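Local coordinates for assembly chaperone of ribosomal protein L4 (Acl4) (PDB 5TQB) that probably shields newly made ribosomal protein L4, as its dedicated chaperone, until the protein is built into the large ribosomal subunit, at residues E86-L91 against V103-R108; A44-G49 against A66-V71. One frame throughout, in Å; residues are numbered along the deposited sequence.

Contact 1 (E86-L91 against V103-R108); sequences EKFLWL and VAWFER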
loop_
_atom_site.group_PDB
_atom_site.type_symbol
_atom_site.label_atom_id
_atom_site.label_comp_id
_atom_site.label_asym_id
_atom_site.label_seq_id
_atom_site.Cartn_x
_atom_site.Cartn_y
_atom_site.Cartn_z
ATOM N N GLU B 86 6.535 -11.097 -16.569
ATOM C CA GLU B 86 6.907 -9.968 -15.720
ATOM C C GLU B 86 7.984 -9.094 -16.353
ATOM O O GLU B 86 7.905 -7.863 -16.299
ATOM C CB GLU B 86 7.388 -10.487 -14.357
ATOM C CG GLU B 86 7.830 -9.410 -13.374
ATOM C CD GLU B 86 8.454 -9.980 -12.107
ATOM O OE1 GLU B 86 8.139 -11.136 -11.753
ATOM O OE2 GLU B 86 9.267 -9.271 -11.470
ATOM N N LYS B 87 8.982 -9.731 -16.957
ATOM C CA LYS B 87 10.097 -9.003 -17.561
ATOM C C LYS B 87 9.664 -8.065 -18.698
ATOM O O LYS B 87 10.261 -7.004 -18.891
ATOM C CB LYS B 87 11.166 -9.979 -18.061
ATOM C CG LYS B 87 10.667 -11.031 -19.038
ATOM C CD LYS B 87 11.754 -12.063 -19.327
ATOM C CE LYS B 87 11.272 -13.166 -20.258
ATOM N NZ LYS B 87 10.302 -14.094 -19.605
ATOM N N PHE B 88 8.637 -8.451 -19.452
ATOM C CA PHE B 88 8.146 -7.606 -20.537
ATOM C C PHE B 88 7.488 -6.358 -19.969
ATOM O O PHE B 88 7.684 -5.253 -20.475
ATOM C CB PHE B 88 7.145 -8.364 -21.413
ATOM C CG PHE B 88 7.723 -9.577 -22.081
ATOM C CD1 PHE B 88 8.540 -9.449 -23.189
ATOM C CD2 PHE B 88 7.448 -10.844 -21.599
ATOM C CE1 PHE B 88 9.075 -10.566 -23.805
ATOM C CE2 PHE B 88 7.978 -11.964 -22.211
ATOM C CZ PHE B 88 8.792 -11.823 -23.317
ATOM N N LEU B 89 6.716 -6.546 -18.902
ATOM C CA LEU B 89 5.950 -5.463 -18.300
ATOM C C LEU B 89 6.871 -4.447 -17.642
ATOM O O LEU B 89 6.612 -3.242 -17.692
ATOM C CB LEU B 89 4.947 -6.015 -17.282
ATOM C CG LEU B 89 4.051 -7.152 -17.790
ATOM C CD1 LEU B 89 3.092 -7.616 -16.701
ATOM C CD2 LEU B 89 3.275 -6.747 -19.039
ATOM N N TRP B 90 7.952 -4.927 -17.030
ATOM C CA TRP B 90 8.907 -4.028 -16.393
ATOM C C TRP B 90 9.682 -3.210 -17.414
ATOM O O TRP B 90 9.990 -2.047 -17.167
ATOM C CB TRP B 90 9.883 -4.796 -15.499
ATOM C CG TRP B 90 9.403 -4.917 -14.088
ATOM C CD1 TRP B 90 9.018 -6.057 -13.449
ATOM C CD2 TRP B 90 9.236 -3.853 -13.145
ATOM N NE1 TRP B 90 8.628 -5.772 -12.165
ATOM C CE2 TRP B 90 8.755 -4.426 -11.951
ATOM C CE3 TRP B 90 9.452 -2.471 -13.192
ATOM C CZ2 TRP B 90 8.482 -3.667 -10.816
ATOM C CZ3 TRP B 90 9.183 -1.719 -12.059
ATOM C CH2 TRP B 90 8.705 -2.319 -10.888
ATOM N N LEU B 91 10.014 -3.820 -18.548
ATOM C CA LEU B 91 10.741 -3.122 -19.606
ATOM C C LEU B 91 9.894 -2.000 -20.192
ATOM O O LEU B 91 10.426 -0.974 -20.627
ATOM C CB LEU B 91 11.154 -4.091 -20.708
ATOM C CG LEU B 91 12.384 -4.946 -20.401
ATOM C CD1 LEU B 91 12.475 -6.100 -21.376
ATOM C CD2 LEU B 91 13.651 -4.101 -20.456
ATOM N N VAL B 103 4.251 0.562 -25.114
ATOM C CA VAL B 103 3.097 -0.189 -25.595
ATOM C C VAL B 103 3.531 -1.507 -26.242
ATOM O O VAL B 103 2.881 -2.538 -26.063
ATOM C CB VAL B 103 2.293 0.624 -26.618
ATOM C CG1 VAL B 103 1.157 -0.214 -27.194
ATOM C CG2 VAL B 103 1.742 1.883 -25.971
ATOM N N ALA B 104 4.622 -1.458 -26.999
ATOM C CA ALA B 104 5.160 -2.645 -27.651
ATOM C C ALA B 104 5.537 -3.697 -26.609
ATOM O O ALA B 104 5.178 -4.865 -26.741
ATOM C CB ALA B 104 6.369 -2.280 -28.505
ATOM N N TRP B 105 6.251 -3.278 -25.568
ATOM C CA TRP B 105 6.619 -4.187 -24.487
ATOM C C TRP B 105 5.386 -4.718 -23.751
ATOM O O TRP B 105 5.305 -5.908 -23.431
ATOM C CB TRP B 105 7.558 -3.496 -23.496
ATOM C CG TRP B 105 8.980 -3.395 -23.962
ATOM C CD1 TRP B 105 9.703 -2.254 -24.144
ATOM C CD2 TRP B 105 9.852 -4.482 -24.301
ATOM N NE1 TRP B 105 10.971 -2.560 -24.574
ATOM C CE2 TRP B 105 11.088 -3.921 -24.682
ATOM C CE3 TRP B 105 9.708 -5.874 -24.321
ATOM C CZ2 TRP B 105 12.173 -4.701 -25.077
ATOM C CZ3 TRP B 105 10.786 -6.648 -24.717
ATOM C CH2 TRP B 105 12.003 -6.060 -25.087
ATOM N N PHE B 106 4.427 -3.833 -23.489
ATOM C CA PHE B 106 3.204 -4.209 -22.791
ATOM C C PHE B 106 2.427 -5.236 -23.604
ATOM O O PHE B 106 1.870 -6.187 -23.052
ATOM C CB PHE B 106 2.319 -2.979 -22.552
ATOM C CG PHE B 106 2.699 -2.160 -21.341
ATOM C CD1 PHE B 106 2.707 -0.770 -21.405
ATOM C CD2 PHE B 106 3.005 -2.766 -20.135
ATOM C CE1 PHE B 106 3.039 -0.006 -20.295
ATOM C CE2 PHE B 106 3.340 -2.009 -19.024
ATOM C CZ PHE B 106 3.356 -0.628 -19.105
ATOM N N GLU B 107 2.385 -5.031 -24.918
ATOM C CA GLU B 107 1.656 -5.925 -25.809
ATOM C C GLU B 107 2.274 -7.314 -25.796
ATOM O O GLU B 107 1.563 -8.315 -25.752
ATOM C CB GLU B 107 1.627 -5.370 -27.237
ATOM C CG GLU B 107 0.540 -4.331 -27.473
ATOM C CD GLU B 107 0.541 -3.781 -28.893
ATOM O OE1 GLU B 107 1.423 -4.166 -29.692
ATOM O OE2 GLU B 107 -0.346 -2.958 -29.211
ATOM N N ARG B 108 3.600 -7.370 -25.829
ATOM C CA ARG B 108 4.307 -8.640 -25.736
ATOM C C ARG B 108 3.964 -9.342 -24.429
ATOM O O ARG B 108 3.815 -10.565 -24.391
ATOM C CB ARG B 108 5.815 -8.421 -25.820
ATOM C CG ARG B 108 6.306 -8.091 -27.222
ATOM C CD ARG B 108 7.446 -8.990 -27.657
ATOM N NE ARG B 108 8.749 -8.340 -27.556
ATOM C CZ ARG B 108 9.903 -8.993 -27.449
ATOM N NH1 ARG B 108 9.925 -10.321 -27.400
ATOM N NH2 ARG B 108 11.041 -8.318 -27.377
#
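Antiparallel helix packing, largely aromatic, joins helix 86-94 to the start of the long helix 100-125 that follows it: Trp105 meets Phe88 and Leu91, and Phe106 meets Leu89. The axes lie 7.6 Å apart at 165°. Leu91 sits over one face of the Trp105 indole, its CD1 in a CH-pi contact 3.8 Å from the centroid of the six-membered ring and only 12° off the normal. Phe88 comes to the same indole at its rim, CD1 lying 3.9 Å from Trp105 CZ3, with the two side chains crossing at about a right angle. With an alanine at Trp105, Leu91 CD1 is likely to lose the ring face it packs on, and the edge of Phe88 its neighbour. The pair follows the predicted repeat in the chain and packs on its second helix, 58-71, consistent with the stacked antiparallel helices of an alpha-solenoid. Arg108, its chain bent at chi2 and chi3, presents a guanidinium face to Phe88, NH1 standing 3.7 Å from Phe88 CE1 with the planes 58° apart. Phe106 CE2 rests 3.7 Å from Leu89 O, and Leu89 CD2 packs on Phe106 CD2. Leu89 and Phe106 are each also packed by an aromatic side chain of another protein chain.

Contact 2 (A44-G49 against A66-V71); sequences ALTLLG and AAAVKV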
loop_
_atom_site.group_PDB
_atom_site.type_symbol
_atom_site.label_atom_id
_atom_site.label_comp_id
_atom_site.label_asym_id
_atom_site.label_seq_id
_atom_site.Cartn_x
_atom_site.Cartn_y
_atom_site.Cartn_z
ATOM N N ALA B 44 16.536 -16.516 -13.358
ATOM C CA ALA B 44 17.639 -15.915 -12.614
ATOM C C ALA B 44 17.799 -14.432 -12.946
ATOM O O ALA B 44 17.985 -13.599 -12.057
ATOM C CB ALA B 44 18.928 -16.655 -12.899
ATOM N N LEU B 45 17.741 -14.109 -14.231
ATOM C CA LEU B 45 17.854 -12.726 -14.666
ATOM C C LEU B 45 16.631 -11.927 -14.221
ATOM O O LEU B 45 16.744 -10.761 -13.845
ATOM C CB LEU B 45 18.030 -12.669 -16.182
ATOM C CG LEU B 45 19.357 -13.250 -16.672
ATOM C CD1 LEU B 45 19.300 -13.588 -18.159
ATOM C CD2 LEU B 45 20.490 -12.278 -16.376
ATOM N N THR B 46 15.465 -12.561 -14.252
ATOM C CA THR B 46 14.246 -11.926 -13.769
ATOM C C THR B 46 14.415 -11.530 -12.307
ATOM O O THR B 46 14.107 -10.399 -11.923
ATOM C CB THR B 46 13.038 -12.868 -13.909
ATOM O OG1 THR B 46 12.764 -13.079 -15.296
ATOM C CG2 THR B 46 11.799 -12.292 -13.249
ATOM N N LEU B 47 14.920 -12.465 -11.502
ATOM C CA LEU B 47 15.096 -12.237 -10.074
ATOM C C LEU B 47 16.083 -11.109 -9.820
ATOM O O LEU B 47 15.841 -10.234 -8.992
ATOM C CB LEU B 47 15.578 -13.515 -9.390
ATOM C CG LEU B 47 15.879 -13.410 -7.897
ATOM C CD1 LEU B 47 14.645 -12.986 -7.133
ATOM C CD2 LEU B 47 16.399 -14.741 -7.372
ATOM N N LEU B 48 17.200 -11.135 -10.535
ATOM C CA LEU B 48 18.178 -10.062 -10.440
ATOM C C LEU B 48 17.551 -8.726 -10.849
ATOM O O LEU B 48 17.945 -7.668 -10.358
ATOM C CB LEU B 48 19.395 -10.380 -11.312
ATOM C CG LEU B 48 20.431 -11.306 -10.672
ATOM C CD1 LEU B 48 21.367 -11.875 -11.727
ATOM C CD2 LEU B 48 21.219 -10.563 -9.615
ATOM N N GLY B 49 16.561 -8.787 -11.736
ATOM C CA GLY B 49 15.841 -7.602 -12.161
ATOM C C GLY B 49 14.974 -7.040 -11.050
ATOM O O GLY B 49 15.028 -5.842 -10.767
ATOM N N ALA B 66 16.239 -7.086 -19.676
ATOM C CA ALA B 66 16.500 -7.178 -21.113
ATOM C C ALA B 66 17.204 -8.489 -21.469
ATOM O O ALA B 66 16.877 -9.134 -22.468
ATOM C CB ALA B 66 17.337 -5.994 -21.569
ATOM N N ALA B 67 18.177 -8.875 -20.649
ATOM C CA ALA B 67 18.911 -10.117 -20.866
ATOM C C ALA B 67 17.983 -11.314 -20.695
ATOM O O ALA B 67 18.124 -12.325 -21.380
ATOM C CB ALA B 67 20.081 -10.211 -19.909
ATOM N N ALA B 68 17.024 -11.192 -19.784
ATOM C CA ALA B 68 16.051 -12.252 -19.563
ATOM C C ALA B 68 15.197 -12.462 -20.809
ATOM O O ALA B 68 14.855 -13.597 -21.157
ATOM C CB ALA B 68 15.181 -11.927 -18.361
ATOM N N VAL B 69 14.865 -11.369 -21.490
ATOM C CA VAL B 69 14.073 -11.448 -22.712
ATOM C C VAL B 69 14.850 -12.158 -23.815
ATOM O O VAL B 69 14.306 -13.005 -24.520
ATOM C CB VAL B 69 13.649 -10.047 -23.192
ATOM C CG1 VAL B 69 13.030 -10.103 -24.588
ATOM C CG2 VAL B 69 12.665 -9.440 -22.212
ATOM N N LYS B 70 16.123 -11.808 -23.964
ATOM C CA LYS B 70 16.952 -12.405 -25.000
ATOM C C LYS B 70 17.069 -13.916 -24.810
ATOM O O LYS B 70 17.297 -14.647 -25.769
ATOM C CB LYS B 70 18.336 -11.754 -25.020
ATOM C CG LYS B 70 18.326 -10.334 -25.568
ATOM C CD LYS B 70 19.625 -9.596 -25.271
ATOM C CE LYS B 70 19.506 -8.115 -25.599
ATOM N NZ LYS B 70 20.565 -7.306 -24.933
ATOM N N VAL B 71 16.895 -14.377 -23.574
ATOM C CA VAL B 71 16.918 -15.806 -23.262
ATOM C C VAL B 71 15.571 -16.477 -23.547
ATOM O O VAL B 71 15.519 -17.671 -23.820
ATOM C CB VAL B 71 17.290 -16.033 -21.778
ATOM C CG1 VAL B 71 17.078 -17.482 -21.363
ATOM C CG2 VAL B 71 18.731 -15.622 -21.523
#
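Leu45 has CG anti to its carbonyl carbon (chi1 -67°), and with chi2 near 161° this carries its two methyls across to helix 58-71, where CD1 and CD2 meet Ala67 and CD1 also reaches Val71. CD1 does most of the reaching: it lies 3.7 Å from the backbone carbon C of Ala67, touches the Ala67 methyl, and meets Val71 CG2 at 4.0 Å. The second methyl, CD2, comes to 4.1 Å from Ala67 CB, which puts the fork of the leucine against that alanine. Nearer the backbone, Leu45 CB stands 3.7 Å from Ala68 CB. Here the two helices come closest in register, the CA atoms of Leu45 and Ala68 being 5.2 Å apart, and the small alanine side chain suits so near an approach. Thr46 adds a lighter touch, OG1 lying 4.1 Å from the Ala68 methyl; the hydroxyl's hydrogen bond is to Gly42 O one turn back on its own helix, so its polar end is satisfied while it borders an apolar surface. On the same helix, Leu45 and Leu48 also pack on Tyr31 of helix 20-32. The short segments run antiparallel at 163°, their axes 8.4 Å apart, and the side chains meet by apolar packing, with no polar bond between the two segments. Helices 41-54 and 58-71, joined by a tight turn, form the helical hairpin of a tetratricopeptide repeat, predicted at residues 42-75.

In the fold
Contact 2 closes before contact 1 opens along the chain, and their centres lie about 13 Å apart on the same side of the chain's centre. Contact 2 pairs helices 41-54 and 58-71; contact 1 pairs helices 86-94 and 100-125, so two antiparallel pairs stand one after the other. They touch directly: Leu91 CD1 lies 3.4 Å from Val69 CG2, and Lys87 CD lies 3.6 Å from Ala68 CB. Helix 58-71 thus packs against 41-54 and also against 86-94. Such helix-on-helix stacking is consistent with the superhelical build of TPR proteins. Another protein chain reaches contact 1 but not contact 2, consistent with a partner-binding surface there.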